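Local coordinates for protein N-acetyl-L-2,4-diaminobutyric acid deacetylase (Ruegeria pomeroyi, PDB 6TWL) that probably removes the acetyl group from N-acetyl-L-2,4-diaminobutyric acid in ectoine breakdown, as a zinc-dependent deacetylase, at residues N4-T9 / L22-S27; I38-I43 / R83-P88. One frame throughout, in Å; residues are numbered along the deposited sequence.

Interaction 1 of 2, residues N4-T9 / L22-S27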
loop_
_atom_site.group_PDB
_atom_site.type_symbol
_atom_site.label_atom_id
_atom_site.label_comp_id
_atom_site.label_asym_id
_atom_site.label_seq_id
_atom_site.Cartn_x
_atom_site.Cartn_y
_atom_site.Cartn_z
ATOM N N ASN A 4 5.006 26.542 2.684
ATOM C CA ASN A 4 4.296 25.534 3.472
ATOM C C ASN A 4 4.840 25.496 4.896
ATOM O O ASN A 4 6.058 25.400 5.087
ATOM C CB ASN A 4 4.401 24.150 2.826
ATOM C CG ASN A 4 3.702 23.063 3.639
ATOM O OD1 ASN A 4 4.039 22.815 4.796
ATOM N ND2 ASN A 4 2.698 22.436 3.041
ATOM N N PRO A 5 3.977 25.535 5.912
ATOM C CA PRO A 5 4.433 25.635 7.300
ATOM C C PRO A 5 4.887 24.326 7.932
ATOM O O PRO A 5 5.128 24.305 9.141
ATOM C CB PRO A 5 3.181 26.163 8.014
ATOM C CG PRO A 5 2.063 25.528 7.261
ATOM C CD PRO A 5 2.504 25.537 5.814
ATOM N N ILE A 6 5.005 23.235 7.183
ATOM C CA ILE A 6 5.404 21.962 7.777
ATOM C C ILE A 6 6.921 21.916 7.887
ATOM O O ILE A 6 7.638 22.126 6.900
ATOM C CB ILE A 6 4.865 20.778 6.962
ATOM C CG1 ILE A 6 3.347 20.679 7.131
ATOM C CG2 ILE A 6 5.546 19.481 7.389
ATOM C CD1 ILE A 6 2.732 19.454 6.502
ATOM N N SER A 7 7.414 21.639 9.093
ATOM C CA SER A 7 8.839 21.598 9.369
ATOM C C SER A 7 9.171 20.286 10.067
ATOM O O SER A 7 8.492 19.911 11.040
ATOM C CB SER A 7 9.263 22.785 10.243
ATOM O OG SER A 7 9.217 22.438 11.617
ATOM N N PRO A 8 10.188 19.557 9.612
ATOM C CA PRO A 8 10.614 18.362 10.345
ATOM C C PRO A 8 11.346 18.744 11.621
ATOM O O PRO A 8 12.111 19.711 11.653
ATOM C CB PRO A 8 11.552 17.649 9.362
ATOM C CG PRO A 8 11.341 18.325 8.039
ATOM C CD PRO A 8 10.939 19.726 8.358
ATOM N N THR A 9 11.100 17.977 12.683
ATOM C CA THR A 9 11.878 18.138 13.905
ATOM C C THR A 9 13.279 17.556 13.783
ATOM O O THR A 9 14.090 17.737 14.698
ATOM C CB THR A 9 11.159 17.489 15.092
ATOM O OG1 THR A 9 11.189 16.063 14.953
ATOM C CG2 THR A 9 9.712 17.962 15.168
ATOM N N LEU A 22 7.178 15.267 11.408
ATOM C CA LEU A 22 6.799 16.430 10.619
ATOM C C LEU A 22 5.733 17.194 11.393
ATOM O O LEU A 22 4.723 16.613 11.802
ATOM C CB LEU A 22 6.268 16.019 9.244
ATOM C CG LEU A 22 7.150 15.150 8.346
ATOM C CD1 LEU A 22 6.319 14.539 7.230
ATOM C CD2 LEU A 22 8.301 15.964 7.775
ATOM N N LYS A 23 5.960 18.488 11.602
ATOM C CA LYS A 23 5.118 19.303 12.467
ATOM C C LYS A 23 4.625 20.532 11.712
ATOM O O LYS A 23 5.408 21.195 11.025
ATOM C CB LYS A 23 5.896 19.721 13.722
ATOM C CG LYS A 23 5.204 20.760 14.585
ATOM C CD LYS A 23 6.010 21.063 15.842
ATOM C CE LYS A 23 7.378 21.634 15.497
ATOM N NZ LYS A 23 8.242 21.810 16.700
ATOM N N LEU A 24 3.326 20.815 11.818
ATOM C CA LEU A 24 2.766 22.109 11.422
ATOM C C LEU A 24 1.916 22.597 12.587
ATOM O O LEU A 24 0.956 21.906 12.986
ATOM C CB LEU A 24 1.951 22.061 10.123
ATOM C CG LEU A 24 0.674 21.234 10.003
ATOM C CD1 LEU A 24 -0.252 21.776 8.913
ATOM C CD2 LEU A 24 1.090 19.830 9.685
ATOM N N PRO A 25 2.237 23.749 13.174
ATOM C CA PRO A 25 1.552 24.164 14.407
ATOM C C PRO A 25 0.061 24.423 14.261
ATOM O O PRO A 25 -0.636 24.377 15.278
ATOM C CB PRO A 25 2.312 25.433 14.808
ATOM C CG PRO A 25 3.684 25.204 14.273
ATOM C CD PRO A 25 3.484 24.501 12.958
ATOM N N HIS A 26 -0.457 24.669 13.051
ATOM C CA HIS A 26 -1.901 24.776 12.847
ATOM C C HIS A 26 -2.562 25.644 13.914
ATOM O O HIS A 26 -3.499 25.211 14.592
ATOM C CB HIS A 26 -2.499 23.364 12.855
ATOM C CG HIS A 26 -3.940 23.295 12.456
ATOM N ND1 HIS A 26 -4.532 24.204 11.604
ATOM C CD2 HIS A 26 -4.909 22.416 12.801
ATOM C CE1 HIS A 26 -5.805 23.883 11.444
ATOM N NE2 HIS A 26 -6.058 22.801 12.159
ATOM N N SER A 27 -2.084 26.873 14.057
ATOM C CA SER A 27 -2.306 27.651 15.265
ATOM C C SER A 27 -3.140 28.905 15.034
ATOM O O SER A 27 -4.072 28.894 14.233
ATOM C CB SER A 27 -0.956 28.017 15.875
ATOM O OG SER A 27 -0.234 26.841 16.202
#
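With chi1 at -71°, Ile-6 sets CG1 anti to its own carbonyl carbon, while Leu-24, at 63°, holds CG between its backbone N and carbonyl carbon; together these rotations bring Ile-6 CG1 to 3.5 Å from Leu-24 CD2. The other branch of Ile-6, CG2, rests on Leu-22 CB (4.0 Å), so a beta-branched residue suits the place: it reaches two leucines at once. An alanine here is likely to leave both leucines without their common apolar partner and open a gap between them. Further along, Pro-8 CG lies 3.9 Å from Leu-22 CD2. Ser-7 and Lys-23 form an antiparallel hydrogen-bonded pair. Ser-7 N gives a nearly straight bond (171°) to Lys-23 O at 2.8 Å, and Lys-23 N returns one to Ser-7 O at 3.0 Å. Pro-8, having no N-H, fits the non-hydrogen-bonded position opposite Leu-22. Ahead of the strand, Asn-4 OD1 accepts from Ile-6 N (2.6 Å), forming an Asx turn. The pairing makes a beta hairpin of strands 7-8 and 16-24; helix 121-133 covers its apolar face, Tyr-128 touching Pro-8 and Leu-22, and strand 36-45 continues the sheet beyond Leu-22.

Interaction 2 of 2, residues I38-I43 / R83-P88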
loop_
_atom_site.group_PDB
_atom_site.type_symbol
_atom_site.label_atom_id
_atom_site.label_comp_id
_atom_site.label_asym_id
_atom_site.label_seq_id
_atom_site.Cartn_x
_atom_site.Cartn_y
_atom_site.Cartn_z
ATOM N N ILE A 38 3.516 14.070 12.468
ATOM C CA ILE A 38 3.603 12.832 11.705
ATOM C C ILE A 38 4.953 12.178 12.039
ATOM O O ILE A 38 5.993 12.758 11.712
ATOM C CB ILE A 38 3.478 13.077 10.198
ATOM C CG1 ILE A 38 2.285 13.989 9.912
ATOM C CG2 ILE A 38 3.337 11.760 9.455
ATOM C CD1 ILE A 38 2.085 14.271 8.439
ATOM N N PRO A 39 4.960 11.014 12.681
ATOM C CA PRO A 39 6.242 10.362 12.981
ATOM C C PRO A 39 6.966 9.967 11.705
ATOM O O PRO A 39 6.352 9.551 10.719
ATOM C CB PRO A 39 5.831 9.130 13.797
ATOM C CG PRO A 39 4.445 9.433 14.294
ATOM C CD PRO A 39 3.818 10.267 13.219
ATOM N N LEU A 40 8.287 10.100 11.731
ATOM C CA LEU A 40 9.093 9.685 10.597
ATOM C C LEU A 40 10.506 9.398 11.075
ATOM O O LEU A 40 10.977 9.977 12.057
ATOM C CB LEU A 40 9.099 10.743 9.486
ATOM C CG LEU A 40 10.207 11.799 9.475
ATOM C CD1 LEU A 40 10.203 12.567 8.165
ATOM C CD2 LEU A 40 10.054 12.754 10.637
ATOM N N THR A 41 11.160 8.478 10.377
ATOM C CA THR A 41 12.562 8.166 10.588
ATOM C C THR A 41 13.315 8.421 9.291
ATOM O O THR A 41 12.842 8.063 8.207
ATOM C CB THR A 41 12.746 6.710 11.036
ATOM O OG1 THR A 41 12.245 6.549 12.371
ATOM C CG2 THR A 41 14.215 6.311 10.997
ATOM N N VAL A 42 14.473 9.066 9.396
ATOM C CA VAL A 42 15.366 9.262 8.264
ATOM C C VAL A 42 16.699 8.610 8.595
ATOM O O VAL A 42 17.283 8.879 9.652
ATOM C CB VAL A 42 15.551 10.751 7.922
ATOM C CG1 VAL A 42 16.573 10.910 6.805
ATOM C CG2 VAL A 42 14.223 11.370 7.517
ATOM N N ILE A 43 17.166 7.745 7.701
ATOM C CA ILE A 43 18.465 7.097 7.816
ATOM C C ILE A 43 19.222 7.407 6.536
ATOM O O ILE A 43 18.837 6.948 5.453
ATOM C CB ILE A 43 18.335 5.585 8.032
ATOM C CG1 ILE A 43 17.487 5.310 9.272
ATOM C CG2 ILE A 43 19.706 4.938 8.160
ATOM C CD1 ILE A 43 17.209 3.862 9.490
ATOM N N ARG A 83 19.592 7.073 1.127
ATOM C CA ARG A 83 18.757 7.648 2.170
ATOM C C ARG A 83 17.404 6.952 2.196
ATOM O O ARG A 83 16.818 6.680 1.145
ATOM C CB ARG A 83 18.576 9.156 1.960
ATOM C CG ARG A 83 17.570 9.781 2.905
ATOM C CD ARG A 83 17.506 11.286 2.748
ATOM N NE ARG A 83 17.147 11.689 1.394
ATOM C CZ ARG A 83 16.893 12.943 1.037
ATOM N NH1 ARG A 83 16.950 13.913 1.939
ATOM N NH2 ARG A 83 16.577 13.226 -0.219
ATOM N N LEU A 84 16.921 6.670 3.403
ATOM C CA LEU A 84 15.579 6.148 3.627
ATOM C C LEU A 84 14.757 7.188 4.376
ATOM O O LEU A 84 15.194 7.699 5.412
ATOM C CB LEU A 84 15.613 4.849 4.435
ATOM C CG LEU A 84 16.383 3.639 3.913
ATOM C CD1 LEU A 84 16.583 2.644 5.045
ATOM C CD2 LEU A 84 15.634 3.005 2.763
ATOM N N ILE A 85 13.575 7.499 3.856
ATOM C CA ILE A 85 12.602 8.328 4.557
ATOM C C ILE A 85 11.406 7.438 4.856
ATOM O O ILE A 85 10.678 7.028 3.943
ATOM C CB ILE A 85 12.201 9.568 3.748
ATOM C CG1 ILE A 85 13.448 10.340 3.316
ATOM C CG2 ILE A 85 11.290 10.467 4.572
ATOM C CD1 ILE A 85 13.155 11.549 2.450
ATOM N N ILE A 86 11.208 7.129 6.134
ATOM C CA ILE A 86 10.250 6.120 6.570
ATOM C C ILE A 86 9.107 6.817 7.289
ATOM O O ILE A 86 9.314 7.458 8.329
ATOM C CB ILE A 86 10.911 5.069 7.473
ATOM C CG1 ILE A 86 12.090 4.420 6.745
ATOM C CG2 ILE A 86 9.900 4.018 7.902
ATOM C CD1 ILE A 86 13.036 3.678 7.660
ATOM N N VAL A 87 7.906 6.692 6.735
ATOM C CA VAL A 87 6.686 7.217 7.341
ATOM C C VAL A 87 5.783 6.028 7.644
ATOM O O VAL A 87 4.963 5.645 6.797
ATOM C CB VAL A 87 5.992 8.230 6.415
ATOM C CG1 VAL A 87 4.842 8.920 7.140
ATOM C CG2 VAL A 87 6.995 9.249 5.896
ATOM N N PRO A 88 5.895 5.416 8.827
ATOM C CA PRO A 88 5.123 4.190 9.090
ATOM C C PRO A 88 3.624 4.405 9.058
ATOM O O PRO A 88 2.883 3.487 8.689
ATOM C CB PRO A 88 5.594 3.771 10.492
ATOM C CG PRO A 88 6.886 4.494 10.708
ATOM C CD PRO A 88 6.749 5.787 9.967
#
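Thr-41 and Ile-86 exchange two backbone hydrogen bonds, and Ile-43 and Leu-84 two more, which fix strands 36-45 and 82-87 in antiparallel register. The shorter bonds run from Ile-86 N to Thr-41 O and from Leu-84 N to Ile-43 O, each 2.8 Å; all four are fairly straight. Between the two hydrogen-bonded pairs, Val-42 and Ile-85 form a non-hydrogen-bonded pair. Here CA-H groups meet carbonyl oxygens as well: Val-42 CA lies 3.3 Å from Leu-84 O.

The axes of segments 38-43 and 83-87 approach to 4.8 Å, their directions 166° apart, close to antiparallel. In the large mixed sheet of this zinc-dependent deacetylase, strand 82-87 is where the antiparallel edge gives way to parallel order: it runs antiparallel to 36-45 but parallel to 50-54 on its other flank.

Apolar contacts follow the alternation of side chains. On the face of Val-42 and Ile-85, their CG2 methyls stand 4.3 Å apart, and Ile-85 CG2 is also approached by Leu-40 CD1. With chi1 at -48°, Ile-38 places CG2 anti to its backbone N, and this methyl reaches Val-87 CG1 at 4.0 Å. Branched aliphatic residues suit these buried positions, filling the space over the strands without polar groups to satisfy. The other face carries Thr-41, Ile-43, Leu-84 and Ile-86, and there helix 63-74 packs on Ile-86 through Leu-68 and Leu-71.

Polar side chains find their partners beyond the two strands. Thr-41 OG1 is hydrogen-bonded to His-19 ND1, which satisfies a buried hydroxyl. The aliphatic part of Arg-83 crosses Val-42 at a slant, Arg-83 CD 4.2 Å from Val-42 CG1. Ile-85 CD1 lies against one face of the Arg-83 guanidinium, displaced toward the rim; NH1 bonds to Leu-12 O, while NE bonds to Thr-50 OG1.

Interaction 1 and interaction 2 belong to one sheet, their centres about 16 Å apart, and strands 16-24 and 36-45 join them as neighbours. The seam is direct: Leu-22 N, on the strand that pairs with 4-9, lies 2.8 Å from Ile-38 O, a probable hydrogen bond, and Leu-22 also packs against Leu-40. Order across the sheet thus runs from the outermost strand 7-8 through 16-24 and 36-45 to 82-87. Burial increases along this path, from a partly buried edge to a buried contact. Interaction 1 lies away from the metal-binding residues, whereas interaction 2 comes nearer: the side chain of Pro-88 is about 11 Å from that of Glu-61, which binds zinc in another structure of this protein, though none is bound to this chain.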